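Local coordinates for protein acyl-CoA thioesterase II TesB2 (PDB 3U0A) that probably hydrolyses fatty acyl-CoA to a free fatty acid and coenzyme A, as a member of the C/M/P thioester hydrolase family, at residues A122-P127 with Q171-F176; G203-T208 with Q241-A246. All blocks are in the same frame, centred on the assembly; numbering follows the deposited sequence.

Interaction 1 (A122-P127 with Q171-F176); sequences AMPAAP and QQQVWF
Met123 and Trp175 form the close-packed part of this contact. The Met123 side chain is fully extended. Its CG stands anti to the backbone N (chi1 -162°), and this carries the terminal methyl out to the six-membered ring of the indole. Met123 CE lies 3.4 Å from Trp175 CH2 and 4.0 Å from Trp175 CZ2. Leu238 touches both side chains, and Phe258 also packs on Met123. At the other end of the indole, Trp175 NE1 gives a weak, bent hydrogen bond to Pro127 O (3.1 Å, 131° at the hydrogen). Ala126 CB adds a looser third contact, 4.3 Å from Trp175 CZ2. Towards Gln173 the fit is looser. Pro124 CG is 4.0 Å from Gln173 NE2, and the two side chains run past each other in opposite directions. The amide nitrogen of Gln173 is held by Asp240, not by the loop. Ala125 lies on the solvent side, with its methyl turned away from the strand. The contact lays an irregular loop over side chains of strand 171-178, an antiparallel strand in the second of the two hotdog domains of this thioesterase.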
ATOM      1  N   ALA A 122      -9.182  -5.476  17.150  1.00 42.50           N
ATOM      2  CA  ALA A 122      -9.993  -4.715  18.079  1.00 43.07           C
ATOM      3  C   ALA A 122      -9.604  -3.242  17.979  1.00 43.07           C
ATOM      4  O   ALA A 122      -8.441  -2.885  17.726  1.00 42.76           O
ATOM      5  CB  ALA A 122      -9.809  -5.230  19.509  1.00 43.52           C
ATOM      6  N   MET A 123     -10.593  -2.391  18.166  1.00 43.50           N
ATOM      7  CA  MET A 123     -10.334  -0.998  18.297  1.00 43.69           C
ATOM      8  C   MET A 123      -9.386  -0.746  19.480  1.00 44.01           C
ATOM      9  O   MET A 123      -9.640  -1.224  20.565  1.00 44.45           O
ATOM     10  CB  MET A 123     -11.639  -0.251  18.546  1.00 44.30           C
ATOM     11  CG  MET A 123     -11.491   1.226  18.247  1.00 44.43           C
ATOM     12  SD  MET A 123     -12.975   2.089  18.675  1.00 45.30           S
ATOM     13  CE  MET A 123     -12.573   3.815  18.373  1.00 45.49           C
ATOM     14  N   PRO A 124      -8.313   0.032  19.273  1.00 43.87           N
ATOM     15  CA  PRO A 124      -7.438   0.386  20.374  1.00 44.32           C
ATOM     16  C   PRO A 124      -8.151   1.253  21.403  1.00 45.14           C
ATOM     17  O   PRO A 124      -9.132   1.948  21.080  1.00 45.35           O
ATOM     18  CB  PRO A 124      -6.313   1.181  19.714  1.00 44.10           C
ATOM     19  CG  PRO A 124      -6.972   1.796  18.554  1.00 43.80           C
ATOM     20  CD  PRO A 124      -7.950   0.758  18.052  1.00 43.45           C
ATOM     21  N   ALA A 125      -7.669   1.157  22.642  1.00 45.67           N
ATOM     22  CA  ALA A 125      -8.123   2.019  23.697  1.00 46.56           C
ATOM     23  C   ALA A 125      -7.773   3.446  23.317  1.00 46.79           C
ATOM     24  O   ALA A 125      -6.594   3.797  23.166  1.00 46.71           O
ATOM     25  CB  ALA A 125      -7.462   1.643  25.025  1.00 47.08           C
ATOM     26  N   ALA A 126      -8.804   4.240  23.083  1.00 47.11           N
ATOM     27  CA  ALA A 126      -8.660   5.673  22.918  1.00 47.55           C
ATOM     28  C   ALA A 126      -9.684   6.313  23.859  1.00 48.55           C
ATOM     29  O   ALA A 126     -10.617   5.634  24.346  1.00 48.75           O
ATOM     30  CB  ALA A 126      -8.885   6.099  21.476  1.00 46.96           C
ATOM     31  N   PRO A 127      -9.464   7.584  24.196  1.00 42.71           N
ATOM     32  CA  PRO A 127     -10.459   8.238  25.004  1.00 43.16           C
ATOM     33  C   PRO A 127     -11.548   8.729  24.070  1.00 43.05           C
ATOM     34  O   PRO A 127     -11.275   8.917  22.882  1.00 42.31           O
ATOM     35  CB  PRO A 127      -9.695   9.392  25.652  1.00 43.00           C
ATOM     36  CG  PRO A 127      -8.537   9.629  24.769  1.00 42.26           C
ATOM     37  CD  PRO A 127      -8.193   8.323  24.147  1.00 42.18           C
ATOM     38  N   GLN A 171       3.609   7.197  17.218  1.00 42.39           N
ATOM     39  CA  GLN A 171       2.180   6.916  17.088  1.00 42.13           C
ATOM     40  C   GLN A 171       1.443   8.216  17.205  1.00 42.36           C
ATOM     41  O   GLN A 171       1.879   9.149  17.890  1.00 42.98           O
ATOM     42  CB  GLN A 171       1.648   5.972  18.213  1.00 42.54           C
ATOM     43  CG  GLN A 171       2.020   4.507  18.049  1.00 42.39           C
ATOM     44  CD  GLN A 171       1.733   3.689  19.298  1.00 43.07           C
ATOM     45  OE1 GLN A 171       2.656   3.260  19.997  1.00 43.54           O
ATOM     46  NE2 GLN A 171       0.454   3.464  19.584  1.00 43.21           N
ATOM     47  N   GLN A 172       0.292   8.260  16.563  1.00 41.97           N
ATOM     48  CA  GLN A 172      -0.597   9.373  16.750  1.00 42.25           C
ATOM     49  C   GLN A 172      -2.038   8.938  16.551  1.00 41.99           C
ATOM     50  O   GLN A 172      -2.322   8.140  15.675  1.00 41.43           O
ATOM     51  CB  GLN A 172      -0.218  10.491  15.809  1.00 42.16           C
ATOM     52  CG  GLN A 172      -1.285  11.542  15.685  1.00 42.37           C
ATOM     53  CD  GLN A 172      -0.767  12.821  15.081  1.00 42.67           C
ATOM     54  OE1 GLN A 172      -0.454  13.739  15.826  1.00 43.45           O
ATOM     55  NE2 GLN A 172      -0.652  12.891  13.739  1.00 42.19           N
ATOM     56  N   GLN A 173      -2.932   9.451  17.393  1.00 42.50           N
ATOM     57  CA  GLN A 173      -4.358   9.183  17.273  1.00 42.38           C
ATOM     58  C   GLN A 173      -5.152  10.460  17.117  1.00 42.60           C
ATOM     59  O   GLN A 173      -4.998  11.390  17.916  1.00 43.29           O
ATOM     60  CB  GLN A 173      -4.843   8.355  18.460  1.00 42.88           C
ATOM     61  CG  GLN A 173      -4.516   6.885  18.263  1.00 42.59           C
ATOM     62  CD  GLN A 173      -4.563   6.079  19.536  1.00 43.29           C
ATOM     63  OE1 GLN A 173      -4.743   6.631  20.629  1.00 44.01           O
ATOM     64  NE2 GLN A 173      -4.417   4.763  19.409  1.00 43.20           N
ATOM     65  N   VAL A 174      -5.991  10.492  16.076  1.00 42.13           N
ATOM     66  CA  VAL A 174      -6.857  11.631  15.781  1.00 42.34           C
ATOM     67  C   VAL A 174      -8.304  11.211  15.541  1.00 42.19           C
ATOM     68  O   VAL A 174      -8.567  10.289  14.771  1.00 41.67           O
ATOM     69  CB  VAL A 174      -6.377  12.397  14.533  1.00 42.04           C
ATOM     70  CG1 VAL A 174      -7.094  13.731  14.450  1.00 42.51           C
ATOM     71  CG2 VAL A 174      -4.876  12.618  14.586  1.00 42.14           C
ATOM     72  N   TRP A 175      -9.240  11.900  16.181  1.00 42.75           N
ATOM     73  CA  TRP A 175     -10.656  11.728  15.866  1.00 42.69           C
ATOM     74  C   TRP A 175     -11.091  12.791  14.917  1.00 42.62           C
ATOM     75  O   TRP A 175     -10.773  13.949  15.082  1.00 43.06           O
ATOM     76  CB  TRP A 175     -11.505  11.874  17.098  1.00 43.44           C
ATOM     77  CG  TRP A 175     -11.463  10.753  18.074  1.00 43.70           C
ATOM     78  CD1 TRP A 175     -10.684  10.655  19.202  1.00 44.23           C
ATOM     79  CD2 TRP A 175     -12.291   9.553  18.073  1.00 43.64           C
ATOM     80  NE1 TRP A 175     -10.944   9.496  19.868  1.00 44.48           N
ATOM     81  CE2 TRP A 175     -11.901   8.791  19.242  1.00 44.17           C
ATOM     82  CE3 TRP A 175     -13.283   9.065  17.253  1.00 43.34           C
ATOM     83  CZ2 TRP A 175     -12.489   7.586  19.560  1.00 44.41           C
ATOM     84  CZ3 TRP A 175     -13.856   7.836  17.554  1.00 43.56           C
ATOM     85  CH2 TRP A 175     -13.469   7.112  18.689  1.00 44.10           C
ATOM     86  N   PHE A 176     -11.868  12.412  13.926  1.00 42.20           N
ATOM     87  CA  PHE A 176     -12.358  13.382  12.961  1.00 42.21           C
ATOM     88  C   PHE A 176     -13.778  13.085  12.558  1.00 42.18           C
ATOM     89  O   PHE A 176     -14.230  11.944  12.608  1.00 41.98           O
ATOM     90  CB  PHE A 176     -11.431  13.522  11.718  1.00 41.75           C
ATOM     91  CG  PHE A 176     -11.297  12.265  10.862  1.00 41.12           C
ATOM     92  CD1 PHE A 176     -11.963  12.139   9.631  1.00 40.90           C
ATOM     93  CD2 PHE A 176     -10.447  11.208  11.245  1.00 40.86           C
ATOM     94  CE1 PHE A 176     -11.800  10.997   8.830  1.00 40.47           C
ATOM     95  CE2 PHE A 176     -10.311  10.052  10.446  1.00 40.42           C
ATOM     96  CZ  PHE A 176     -10.981   9.960   9.236  1.00 40.25           C
TER

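Interaction 2 (G203-T208 with Q241-A246)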
ATOM      1  N   GLY A 203       1.708  13.583   8.943  1.00 41.64           N
ATOM      2  CA  GLY A 203       2.015  14.260  10.222  1.00 42.27           C
ATOM      3  C   GLY A 203       2.554  13.303  11.292  1.00 42.11           C
ATOM      4  O   GLY A 203       3.380  13.682  12.109  1.00 42.68           O
ATOM      5  N   SER A 204       2.106  12.054  11.278  1.00 41.46           N
ATOM      6  CA  SER A 204       2.529  11.069  12.290  1.00 41.41           C
ATOM      7  C   SER A 204       4.045  10.766  12.244  1.00 41.54           C
ATOM      8  O   SER A 204       4.625  10.327  13.259  1.00 41.79           O
ATOM      9  CB  SER A 204       1.727   9.762  12.175  1.00 40.82           C
ATOM     10  OG  SER A 204       2.034   9.047  10.984  1.00 40.36           O
ATOM     11  N   ALA A 205       4.661  10.994  11.079  1.00 41.45           N
ATOM     12  CA  ALA A 205       6.097  10.883  10.926  1.00 41.67           C
ATOM     13  C   ALA A 205       6.843  11.937  11.768  1.00 42.52           C
ATOM     14  O   ALA A 205       7.977  11.672  12.169  1.00 42.80           O
ATOM     15  CB  ALA A 205       6.506  10.981   9.457  1.00 41.53           C
ATOM     16  N   GLN A 206       6.203  13.088  12.064  1.00 43.01           N
ATOM     17  CA  GLN A 206       6.917  14.199  12.705  1.00 44.01           C
ATOM     18  C   GLN A 206       6.802  14.242  14.221  1.00 44.51           C
ATOM     19  O   GLN A 206       7.310  15.170  14.844  1.00 45.48           O
ATOM     20  CB  GLN A 206       6.509  15.566  12.122  1.00 44.58           C
ATOM     21  CG  GLN A 206       6.597  15.685  10.598  1.00 44.31           C
ATOM     22  CD  GLN A 206       7.975  15.349  10.064  1.00 44.41           C
ATOM     23  OE1 GLN A 206       9.013  15.680  10.683  1.00 45.10           O
ATOM     24  NE2 GLN A 206       8.004  14.686   8.906  1.00 43.80           N
ATOM     25  N   VAL A 207       6.173  13.231  14.808  1.00 43.99           N
ATOM     26  CA  VAL A 207       5.769  13.323  16.210  1.00 44.54           C
ATOM     27  C   VAL A 207       6.979  13.500  17.116  1.00 45.37           C
ATOM     28  O   VAL A 207       6.959  14.343  18.035  1.00 46.33           O
ATOM     29  CB  VAL A 207       4.955  12.089  16.617  1.00 43.92           C
ATOM     30  CG1 VAL A 207       4.841  11.966  18.123  1.00 44.60           C
ATOM     31  CG2 VAL A 207       3.567  12.176  16.014  1.00 43.41           C
ATOM     32  N   THR A 208       8.030  12.727  16.827  1.00 45.10           N
ATOM     33  CA  THR A 208       9.281  12.758  17.591  1.00 45.86           C
ATOM     34  C   THR A 208      10.384  13.655  16.974  1.00 46.44           C
ATOM     35  O   THR A 208      11.549  13.510  17.309  1.00 46.92           O
ATOM     36  CB  THR A 208       9.883  11.327  17.725  1.00 45.37           C
ATOM     37  OG1 THR A 208      10.368  10.873  16.441  1.00 44.69           O
ATOM     38  CG2 THR A 208       8.857  10.342  18.310  1.00 44.94           C
ATOM     39  N   GLN A 241      -2.871   5.923  13.955  1.00 44.65           N
ATOM     40  CA  GLN A 241      -1.748   6.151  13.031  1.00 44.20           C
ATOM     41  C   GLN A 241      -0.422   5.799  13.660  1.00 44.55           C
ATOM     42  O   GLN A 241      -0.295   5.730  14.889  1.00 45.12           O
ATOM     43  CB  GLN A 241      -1.643   7.617  12.593  1.00 43.76           C
ATOM     44  CG  GLN A 241      -2.928   8.268  12.166  1.00 43.49           C
ATOM     45  CD  GLN A 241      -2.757   9.758  11.871  1.00 43.13           C
ATOM     46  OE1 GLN A 241      -2.012  10.449  12.556  1.00 43.27           O
ATOM     47  NE2 GLN A 241      -3.457  10.253  10.856  1.00 42.74           N
ATOM     48  N   SER A 242       0.561   5.576  12.790  1.00 44.27           N
ATOM     49  CA  SER A 242       1.929   5.358  13.212  1.00 44.58           C
ATOM     50  C   SER A 242       2.906   5.601  12.072  1.00 44.17           C
ATOM     51  O   SER A 242       2.548   5.532  10.905  1.00 43.68           O
ATOM     52  CB  SER A 242       2.117   3.943  13.776  1.00 45.11           C
ATOM     53  OG  SER A 242       2.791   3.070  12.872  1.00 44.92           O
ATOM     54  N   SER A 243       4.146   5.884  12.429  1.00 44.44           N
ATOM     55  CA  SER A 243       5.220   6.007  11.481  1.00 44.22           C
ATOM     56  C   SER A 243       6.256   4.981  11.870  1.00 44.70           C
ATOM     57  O   SER A 243       7.078   5.234  12.726  1.00 45.22           O
ATOM     58  CB  SER A 243       5.817   7.405  11.513  1.00 44.18           C
ATOM     59  OG  SER A 243       6.817   7.544  10.517  1.00 44.02           O
ATOM     60  N   PRO A 244       6.208   3.797  11.241  1.00 44.58           N
ATOM     61  CA  PRO A 244       7.112   2.756  11.693  1.00 45.09           C
ATOM     62  C   PRO A 244       8.565   3.042  11.347  1.00 45.23           C
ATOM     63  O   PRO A 244       9.451   2.418  11.906  1.00 45.79           O
ATOM     64  CB  PRO A 244       6.598   1.513  10.984  1.00 44.85           C
ATOM     65  CG  PRO A 244       5.879   2.007   9.803  1.00 44.17           C
ATOM     66  CD  PRO A 244       5.305   3.325  10.174  1.00 44.05           C
ATOM     67  N   SER A 245       8.833   3.981  10.457  1.00 44.83           N
ATOM     68  CA  SER A 245      10.212   4.180  10.001  1.00 45.01           C
ATOM     69  C   SER A 245      10.364   5.492   9.283  1.00 44.68           C
ATOM     70  O   SER A 245       9.453   5.945   8.653  1.00 44.16           O
ATOM     71  CB  SER A 245      10.623   3.019   9.078  1.00 44.86           C
ATOM     72  OG  SER A 245      11.989   3.024   8.790  1.00 45.18           O
ATOM     73  N   ALA A 246      11.519   6.113   9.414  1.00 45.07           N
ATOM     74  CA  ALA A 246      11.908   7.176   8.507  1.00 44.85           C
ATOM     75  C   ALA A 246      13.416   7.113   8.304  1.00 45.36           C
ATOM     76  O   ALA A 246      14.126   6.677   9.188  1.00 45.97           O
ATOM     77  CB  ALA A 246      11.494   8.518   9.055  1.00 44.84           C
TER
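Two chi1 settings place the hydroxyls of Ser243 and Ser204 against the opposing segment. In Ser243, OG is anti to the backbone N (chi1 -176°), which directs it to the backbone and methyl of Ala205. In Ser204, OG sits between the backbone N and the carbonyl carbon (chi1 68°), which turns it to the strand backbone at Ser242 O, 3.6 Å from Ser204 OG. Ser243 OG comes 3.4 Å from Ala205 CA and 3.6 Å from Ala205 CB. Ser243 CB rests 3.6 Å from Ser204 O. Two residues earlier on the strand, Gln241 packs against Ser204 CB, which is 4.0 Å from Gln241 CB and 3.8 Å from Gln241 OE1. No hydrogen bond joins the two segments, although all five touching residues are buried. Three of the polar side-chain atoms have partners outside the two segments. Ser204 OG bonds to Leu201 O, and Gln241 OE1 accepts from Gln172 NE2. Ser243 OG bonds to Leu252 O and also to His119 of the second subunit. The two backbones come close, with Ala205 CA and Ser243 CA 5.0 Å apart. Ser204 and Ala205, in a 3-10 segment that follows helix 186-200, pack on strand 237-247. Strands 171-178 and 250-259 flank that strand, and Ser245 and Ala246 pair with an antiparallel strand of the second subunit.

Overall arrangement
From the N terminus, the chain first reaches the loop 122-127, after strand 119-120. Interaction 1 closes when strand 171-178 arrives, 44 residues later. The chain then runs through helix 186-200 to the turn at 203-208. Interaction 2 closes on strand 237-247, after strand 217-227. The two contacts follow in series and neither nest nor cross. Their centres are about 15 Å apart. They meet through neighbouring antiparallel strands, where Gln172 O and Gln241 N are 2.9 Å apart and probably hydrogen-bonded. Interaction 1 ties the loop before strand 152-156 to this strand pair. Interaction 2 ties the segment after helix 186-200 to it.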